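Side-chain contacts in putative rhamnosidase (Streptomyces avermitilis, PDB 3W5M), which hydrolyses terminal non-reducing alpha-L-rhamnose residues from rhamnosides, including citrus flavonoids such as naringin and the arabinogalactan-protein gum arabic: residues G386-H391 and G686-G691; V666-A671 and A677-A682. One frame throughout, in Å; residues are numbered along the deposited sequence. Where two conformers were deposited one is given.

Interaction 1 (G386-H391 and G686-G691); sequences GMFGPH and GNLGNG
Phe-388 meets the backbone of Gly-686 face-on. Its CG lies opposite the carbonyl carbon (chi1 -52°), which sends the ring toward Gly-686. The CA of Gly-686 stands 3.5 Å from the centroid of the Phe-388 ring and only 3° off the ring normal, a CH-pi contact over the ring centre. The carbonyl O of Gly-686 stays on that side of the ring plane but lies outside the rim at the CE1 end, 3.4 Å from Phe-388 CE1, so a piece of main chain lies against the aromatic surface. A beta carbon built on Gly-686 would fall 2.3 Å from CE2 of Phe-388, and the residue also has a positive phi of 65°. Both observations fit glycine at this point, and together they mark the tight part of the contact. The opposite face of Phe-388 is met by CG of its own neighbour Met-387, 4.1 Å above the ring plane and displaced toward the rim.

Packing is looser beyond the CZ end of the ring. Leu-688 brings its branch point there, CG being 4.0 Å from Phe-388 CZ, with both methyl groups slightly farther from the same atom. Leu-688 was modelled in two conformers, so this detail holds for one of them. On the solvent side Asn-687 is exposed. None of the three touching residues is fully buried.

The contact bridges a loop of the alpha-L-rhamnosidase N-terminal domain and one of the six-hairpin glycosidase domain, and it borders the catalytic region, where Met-387 also touches Glu-636, the inferred proton donor. Segment 386-391 follows helix 379-382, to which His-391 is tied by a backbone hydrogen bond with Ala-382, and precedes strand 398-407; segment 686-691 lies in the long connection between helix 658-671 and helix 698-710.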
ATOM      1  N   GLY A 386     -10.870  -1.872  -3.674  1.00 22.28           N
ATOM      2  CA  GLY A 386     -11.439  -0.507  -3.714  1.00 23.21           C
ATOM      3  C   GLY A 386     -12.957  -0.504  -3.560  1.00 23.53           C
ATOM      4  O   GLY A 386     -13.516  -1.225  -2.730  1.00 23.41           O
ATOM      5  N   MET A 387     -13.627   0.315  -4.375  1.00 24.87           N
ATOM      6  CA  MET A 387     -15.083   0.395  -4.328  1.00 26.03           C
ATOM      7  C   MET A 387     -15.736  -0.438  -5.449  1.00 26.07           C
ATOM      8  O   MET A 387     -16.878  -0.191  -5.880  1.00 26.03           O
ATOM      9  CB  MET A 387     -15.525   1.878  -4.263  1.00 29.29           C
ATOM     10  CG  MET A 387     -14.666   2.889  -5.012  1.00 33.47           C
ATOM     11  SD  MET A 387     -13.028   3.427  -4.409  1.00 33.28           S
ATOM     12  CE  MET A 387     -12.725   4.673  -5.671  1.00 36.51           C
ATOM     13  N   PHE A 388     -15.027  -1.487  -5.875  1.00 24.26           N
ATOM     14  CA  PHE A 388     -15.328  -2.198  -7.109  1.00 24.72           C
ATOM     15  C   PHE A 388     -15.743  -3.657  -6.947  1.00 22.92           C
ATOM     16  O   PHE A 388     -16.031  -4.334  -7.926  1.00 24.15           O
ATOM     17  CB  PHE A 388     -14.124  -2.071  -8.075  1.00 24.14           C
ATOM     18  CG  PHE A 388     -13.692  -0.654  -8.286  1.00 27.26           C
ATOM     19  CD1 PHE A 388     -14.597   0.281  -8.807  1.00 28.98           C
ATOM     20  CD2 PHE A 388     -12.403  -0.248  -7.963  1.00 27.96           C
ATOM     21  CE1 PHE A 388     -14.225   1.599  -8.975  1.00 30.38           C
ATOM     22  CE2 PHE A 388     -12.023   1.072  -8.143  1.00 30.18           C
ATOM     23  CZ  PHE A 388     -12.937   1.990  -8.646  1.00 30.87           C
ATOM     24  N   GLY A 389     -15.771  -4.145  -5.718  1.00 22.87           N
ATOM     25  CA  GLY A 389     -16.169  -5.543  -5.494  1.00 22.57           C
ATOM     26  C   GLY A 389     -15.069  -6.544  -5.804  1.00 22.95           C
ATOM     27  O   GLY A 389     -13.901  -6.159  -6.008  1.00 22.17           O
ATOM     28  N   PRO A 390     -15.419  -7.842  -5.795  1.00 23.12           N
ATOM     29  CA  PRO A 390     -14.476  -8.948  -5.860  1.00 23.12           C
ATOM     30  C   PRO A 390     -14.197  -9.395  -7.288  1.00 23.23           C
ATOM     31  O   PRO A 390     -14.731  -8.792  -8.232  1.00 25.59           O
ATOM     32  CB  PRO A 390     -15.189 -10.038  -5.051  1.00 24.17           C
ATOM     33  CG  PRO A 390     -16.650  -9.761  -5.265  1.00 23.37           C
ATOM     34  CD  PRO A 390     -16.807  -8.320  -5.651  1.00 23.09           C
ATOM     35  N   HIS A 391     -13.336 -10.411  -7.442  1.00 22.39           N
ATOM     36  CA  HIS A 391     -13.051 -11.055  -8.730  1.00 21.56           C
ATOM     37  C   HIS A 391     -12.512 -10.091  -9.782  1.00 22.75           C
ATOM     38  O   HIS A 391     -12.881 -10.182 -10.951  1.00 23.92           O
ATOM     39  CB  HIS A 391     -14.293 -11.791  -9.245  1.00 23.63           C
ATOM     40  CG  HIS A 391     -14.875 -12.727  -8.246  1.00 27.27           C
ATOM     41  ND1 HIS A 391     -16.222 -13.019  -8.188  1.00 29.84           N
ATOM     42  CD2 HIS A 391     -14.293 -13.419  -7.236  1.00 27.03           C
ATOM     43  CE1 HIS A 391     -16.439 -13.868  -7.193  1.00 29.70           C
ATOM     44  NE2 HIS A 391     -15.286 -14.126  -6.601  1.00 28.07           N
ATOM     45  N   GLY A 686     -11.144  -0.800 -11.831  1.00 28.20           N
ATOM     46  CA  GLY A 686     -12.415  -0.109 -11.713  1.00 32.53           C
ATOM     47  C   GLY A 686     -12.735   1.037 -12.665  1.00 36.08           C
ATOM     48  O   GLY A 686     -13.528   1.913 -12.321  1.00 41.59           O
ATOM     49  N   ASN A 687     -12.134   1.069 -13.846  1.00 36.55           N
ATOM     50  CA  ASN A 687     -12.487   2.135 -14.829  1.00 40.49           C
ATOM     51  C   ASN A 687     -12.476   3.587 -14.301  1.00 37.03           C
ATOM     52  O   ASN A 687     -13.409   4.373 -14.540  1.00 37.64           O
ATOM     53  CB  ASN A 687     -13.856   1.841 -15.450  1.00 45.16           C
ATOM     54  CG  ASN A 687     -13.880   0.536 -16.223  1.00 50.72           C
ATOM     55  OD1 ASN A 687     -13.207   0.396 -17.245  1.00 53.85           O
ATOM     56  ND2 ASN A 687     -14.675  -0.423 -15.747  1.00 51.37           N
ATOM     57  N   LEU A 688     -11.465   3.898 -13.508  0.80 33.51           N
ATOM     58  CA  LEU A 688     -11.169   5.271 -13.191  0.80 30.04           C
ATOM     59  C   LEU A 688     -10.492   5.772 -14.444  0.80 29.77           C
ATOM     60  O   LEU A 688     -10.107   4.979 -15.318  0.80 27.89           O
ATOM     61  CB  LEU A 688     -10.262   5.340 -11.970  0.80 30.48           C
ATOM     62  CG  LEU A 688     -10.957   4.755 -10.734  0.80 31.23           C
ATOM     63  CD1 LEU A 688      -9.957   4.575  -9.611  0.80 31.81           C
ATOM     64  CD2 LEU A 688     -12.116   5.654 -10.299  0.80 31.84           C
ATOM     65  N   GLY A 689     -10.359   7.081 -14.547  0.80 29.43           N
ATOM     66  CA  GLY A 689      -9.877   7.681 -15.774  0.80 27.69           C
ATOM     67  C   GLY A 689      -8.374   7.652 -15.987  0.80 28.37           C
ATOM     68  O   GLY A 689      -7.621   6.938 -15.309  0.80 24.64           O
ATOM     69  N   ASN A 690      -7.954   8.440 -16.968  1.00 26.71           N
ATOM     70  CA  ASN A 690      -6.541   8.633 -17.308  1.00 27.30           C
ATOM     71  C   ASN A 690      -6.329  10.009 -17.931  1.00 29.86           C
ATOM     72  O   ASN A 690      -7.299  10.712 -18.233  1.00 28.80           O
ATOM     73  CB  ASN A 690      -6.064   7.551 -18.295  1.00 27.75           C
ATOM     74  CG  ASN A 690      -6.852   7.536 -19.585  1.00 29.96           C
ATOM     75  OD1 ASN A 690      -6.748   8.448 -20.415  1.00 29.81           O
ATOM     76  ND2 ASN A 690      -7.645   6.486 -19.774  1.00 30.50           N
ATOM     77  N   GLY A 691      -5.072  10.383 -18.146  1.00 27.29           N
ATOM     78  CA  GLY A 691      -4.758  11.649 -18.843  1.00 26.05           C
ATOM     79  C   GLY A 691      -5.021  12.909 -18.049  1.00 25.67           C
ATOM     80  O   GLY A 691      -5.247  13.985 -18.627  1.00 25.84           O
TER

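Interaction 2 (V666-A671 and A677-A682); sequences VDLRDA and AFTDVA
Two side-chain torsions set up this contact between helix residues 666-671 and the loop 677-682. In Leu-668, chi1 of -178° swings CG away from the backbone N and out between Phe-678 and Ala-682; in Thr-679, chi1 of 53° places OG1 between the backbone N and the carbonyl carbon, facing Ala-671. Leu-668 and Phe-678 then cross at about a right angle, with CG of Leu-668 3.8 Å from CD1 of Phe-678. The CD1 methyl of Leu-668 turns to Ala-682, whose CB also presses on the helix backbone, 3.6 Å from Leu-668 CA. Cutting Leu-668 back to alanine removes CG and both methyls, which would probably leave Phe-678 CD1 without its leucine partner, thin the apolar contact at Ala-682 CB and make the phenyl ring less restrained.

One turn on, Ala-671 CB sits 3.6 Å from Thr-679 OG1, while Thr-679 CG2 is 3.4 Å from Ala-671 O. The hydroxyl donates to Val-681 O at 2.7 Å, approaching from 51° out of the carbonyl plane, and this bond fixes the rotation of Thr-679. A water links the two backbones: it donates to Leu-668 O at 2.8 Å and accepts from Thr-679 N at 2.9 Å, lying in the plane of the Phe-678 ring at its edge.

Phe-678 also meets Trp-726 and Ser-722 of helix 713-732. The arrangement is that of a loop folding back against its preceding helix in the (alpha/alpha)6 barrel, near the catalytic pocket: the side chain of Phe-678 is about 8 Å from that of Trp-695, a rhamnose-binding residue.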
ATOM      1  N   VAL A 666       6.925   0.402 -12.471  1.00 16.69           N
ATOM      2  CA  VAL A 666       6.631  -0.696 -13.347  1.00 17.13           C
ATOM      3  C   VAL A 666       5.120  -0.909 -13.468  1.00 18.11           C
ATOM      4  O   VAL A 666       4.615  -1.148 -14.588  1.00 19.11           O
ATOM      5  CB  VAL A 666       7.308  -2.013 -12.886  1.00 17.72           C
ATOM      6  CG1 VAL A 666       6.905  -3.152 -13.818  1.00 18.68           C
ATOM      7  CG2 VAL A 666       8.810  -1.813 -12.930  1.00 20.58           C
ATOM      8  N   ASP A 667       4.402  -0.814 -12.342  1.00 18.12           N
ATOM      9  CA  ASP A 667       2.930  -0.950 -12.362  1.00 18.67           C
ATOM     10  C   ASP A 667       2.322   0.177 -13.204  1.00 17.48           C
ATOM     11  O   ASP A 667       1.408  -0.055 -14.002  1.00 20.22           O
ATOM     12  CB  ASP A 667       2.308  -0.849 -10.973  1.00 20.98           C
ATOM     13  CG  ASP A 667       2.725  -1.983 -10.028  1.00 23.43           C
ATOM     14  OD1 ASP A 667       2.928  -3.146 -10.493  1.00 24.49           O
ATOM     15  OD2 ASP A 667       2.810  -1.677  -8.803  1.00 24.77           O
ATOM     16  N   LEU A 668       2.831   1.383 -13.025  1.00 17.96           N
ATOM     17  CA  LEU A 668       2.272   2.527 -13.747  1.00 18.24           C
ATOM     18  C   LEU A 668       2.450   2.371 -15.258  1.00 19.20           C
ATOM     19  O   LEU A 668       1.499   2.570 -16.025  1.00 18.74           O
ATOM     20  CB  LEU A 668       2.910   3.813 -13.266  1.00 19.11           C
ATOM     21  CG  LEU A 668       2.355   5.088 -13.918  1.00 19.26           C
ATOM     22  CD1 LEU A 668       0.907   5.342 -13.499  1.00 19.97           C
ATOM     23  CD2 LEU A 668       3.265   6.240 -13.539  1.00 19.82           C
ATOM     24  N   ARG A 669       3.661   2.021 -15.681  1.00 20.15           N
ATOM     25  CA  ARG A 669       3.908   1.698 -17.094  1.00 20.63           C
ATOM     26  C   ARG A 669       3.140   0.508 -17.617  1.00 21.56           C
ATOM     27  O   ARG A 669       2.734   0.514 -18.780  1.00 22.56           O
ATOM     28  CB  ARG A 669       5.404   1.576 -17.403  1.00 19.70           C
ATOM     29  CG  ARG A 669       6.101   2.933 -17.335  1.00 20.07           C
ATOM     30  CD  ARG A 669       7.565   2.884 -17.738  1.00 20.68           C
ATOM     31  NE  ARG A 669       8.344   1.997 -16.858  1.00 21.09           N
ATOM     32  CZ  ARG A 669       9.013   2.408 -15.788  1.00 20.21           C
ATOM     33  NH1 ARG A 669       9.029   3.695 -15.425  1.00 19.65           N
ATOM     34  NH2 ARG A 669       9.718   1.521 -15.094  1.00 19.84           N
ATOM     35  N   ASP A 670       2.866  -0.489 -16.782  1.00 20.78           N
ATOM     36  CA  ASP A 670       2.041  -1.628 -17.210  1.00 20.76           C
ATOM     37  C   ASP A 670       0.623  -1.150 -17.515  1.00 22.68           C
ATOM     38  O   ASP A 670      -0.089  -1.811 -18.280  1.00 25.06           O
ATOM     39  CB  ASP A 670       1.856  -2.672 -16.079  1.00 21.68           C
ATOM     40  CG  ASP A 670       2.976  -3.678 -15.979  1.00 25.33           C
ATOM     41  OD1 ASP A 670       3.823  -3.791 -16.899  1.00 23.85           O
ATOM     42  OD2 ASP A 670       3.015  -4.394 -14.941  1.00 24.91           O
ATOM     43  N   ALA A 671       0.199  -0.057 -16.871  1.00 20.84           N
ATOM     44  CA  ALA A 671      -1.186   0.452 -17.011  1.00 20.44           C
ATOM     45  C   ALA A 671      -1.321   1.546 -18.080  1.00 20.48           C
ATOM     46  O   ALA A 671      -2.458   1.929 -18.438  1.00 22.89           O
ATOM     47  CB  ALA A 671      -1.719   0.959 -15.686  1.00 21.70           C
ATOM     48  N   ALA A 677      -1.523   7.564 -22.443  1.00 22.93           N
ATOM     49  CA  ALA A 677      -1.983   8.269 -21.265  1.00 21.28           C
ATOM     50  C   ALA A 677      -1.626   7.455 -19.996  1.00 21.71           C
ATOM     51  O   ALA A 677      -1.986   6.280 -19.899  1.00 21.18           O
ATOM     52  CB  ALA A 677      -3.498   8.514 -21.346  1.00 22.26           C
ATOM     53  N   PHE A 678      -0.940   8.088 -19.046  1.00 20.43           N
ATOM     54  CA  PHE A 678      -0.859   7.511 -17.686  1.00 21.62           C
ATOM     55  C   PHE A 678      -2.257   7.532 -17.018  1.00 23.41           C
ATOM     56  O   PHE A 678      -3.005   8.503 -17.159  1.00 24.27           O
ATOM     57  CB  PHE A 678       0.165   8.286 -16.862  1.00 21.16           C
ATOM     58  CG  PHE A 678       1.610   8.036 -17.267  1.00 21.97           C
ATOM     59  CD1 PHE A 678       2.129   6.732 -17.288  1.00 21.56           C
ATOM     60  CD2 PHE A 678       2.467   9.096 -17.601  1.00 22.98           C
ATOM     61  CE1 PHE A 678       3.458   6.488 -17.645  1.00 20.87           C
ATOM     62  CE2 PHE A 678       3.804   8.852 -17.927  1.00 23.33           C
ATOM     63  CZ  PHE A 678       4.296   7.541 -17.952  1.00 21.85           C
ATOM     64  N   THR A 679      -2.585   6.474 -16.266  1.00 24.02           N
ATOM     65  CA  THR A 679      -3.884   6.323 -15.573  1.00 22.55           C
ATOM     66  C   THR A 679      -3.948   7.067 -14.232  1.00 23.40           C
ATOM     67  O   THR A 679      -2.924   7.498 -13.690  1.00 21.74           O
ATOM     68  CB  THR A 679      -4.188   4.818 -15.353  1.00 24.26           C
ATOM     69  OG1 THR A 679      -3.054   4.208 -14.694  1.00 22.64           O
ATOM     70  CG2 THR A 679      -4.437   4.097 -16.700  1.00 22.24           C
ATOM     71  N   ASP A 680      -5.167   7.253 -13.708  1.00 22.13           N
ATOM     72  CA  ASP A 680      -5.359   7.895 -12.428  1.00 23.47           C
ATOM     73  C   ASP A 680      -4.847   6.987 -11.298  1.00 21.21           C
ATOM     74  O   ASP A 680      -4.373   7.464 -10.285  1.00 21.89           O
ATOM     75  CB  ASP A 680      -6.844   8.211 -12.189  1.00 24.71           C
ATOM     76  CG  ASP A 680      -7.395   9.284 -13.151  1.00 27.68           C
ATOM     77  OD1 ASP A 680      -6.600   9.929 -13.886  1.00 26.56           O
ATOM     78  OD2 ASP A 680      -8.641   9.467 -13.161  1.00 28.89           O
ATOM     79  N   VAL A 681      -4.984   5.682 -11.479  1.00 21.07           N
ATOM     80  CA  VAL A 681      -4.445   4.723 -10.486  1.00 20.00           C
ATOM     81  C   VAL A 681      -3.637   3.640 -11.169  1.00 18.45           C
ATOM     82  O   VAL A 681      -3.922   3.253 -12.314  1.00 19.20           O
ATOM     83  CB  VAL A 681      -5.539   4.048  -9.604  1.00 20.60           C
ATOM     84  CG1 VAL A 681      -6.267   5.093  -8.743  1.00 21.19           C
ATOM     85  CG2 VAL A 681      -6.504   3.205 -10.435  1.00 22.44           C
ATOM     86  N   ALA A 682      -2.648   3.100 -10.445  1.00 19.08           N
ATOM     87  CA  ALA A 682      -1.872   1.973 -10.936  1.00 18.93           C
ATOM     88  C   ALA A 682      -1.532   1.060  -9.744  1.00 18.31           C
ATOM     89  O   ALA A 682      -1.048   1.554  -8.733  1.00 18.72           O
ATOM     90  CB  ALA A 682      -0.599   2.468 -11.614  1.00 20.65           C
TER
HETATM   91  O   HOH W   1      -0.621   4.313 -16.364  1.00 18.64           O

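Interaction 2 is nested along the chain inside the loop that interaction 1 closes, and their centres are 13 Å apart. The two are joined directly: Gly-689 O lies 2.9 Å from Asp-680 N and Gly-691 N lies 3.0 Å from Phe-678 O, both probable backbone hydrogen bonds between 686-691 and 677-682. Through this pairing the loop packed on helix 658-671 is connected to the one that meets Phe-388. Both contacts lie near the rhamnose site. Leu-688 comes about 6 Å, side chain to side chain, from Glu-636, the inferred proton donor, and about 8 Å from rhamnose-binding Asp-630; Ala-682 is about 11 Å, side chain to side chain, from Asp-643, another residue that binds the rhamnose.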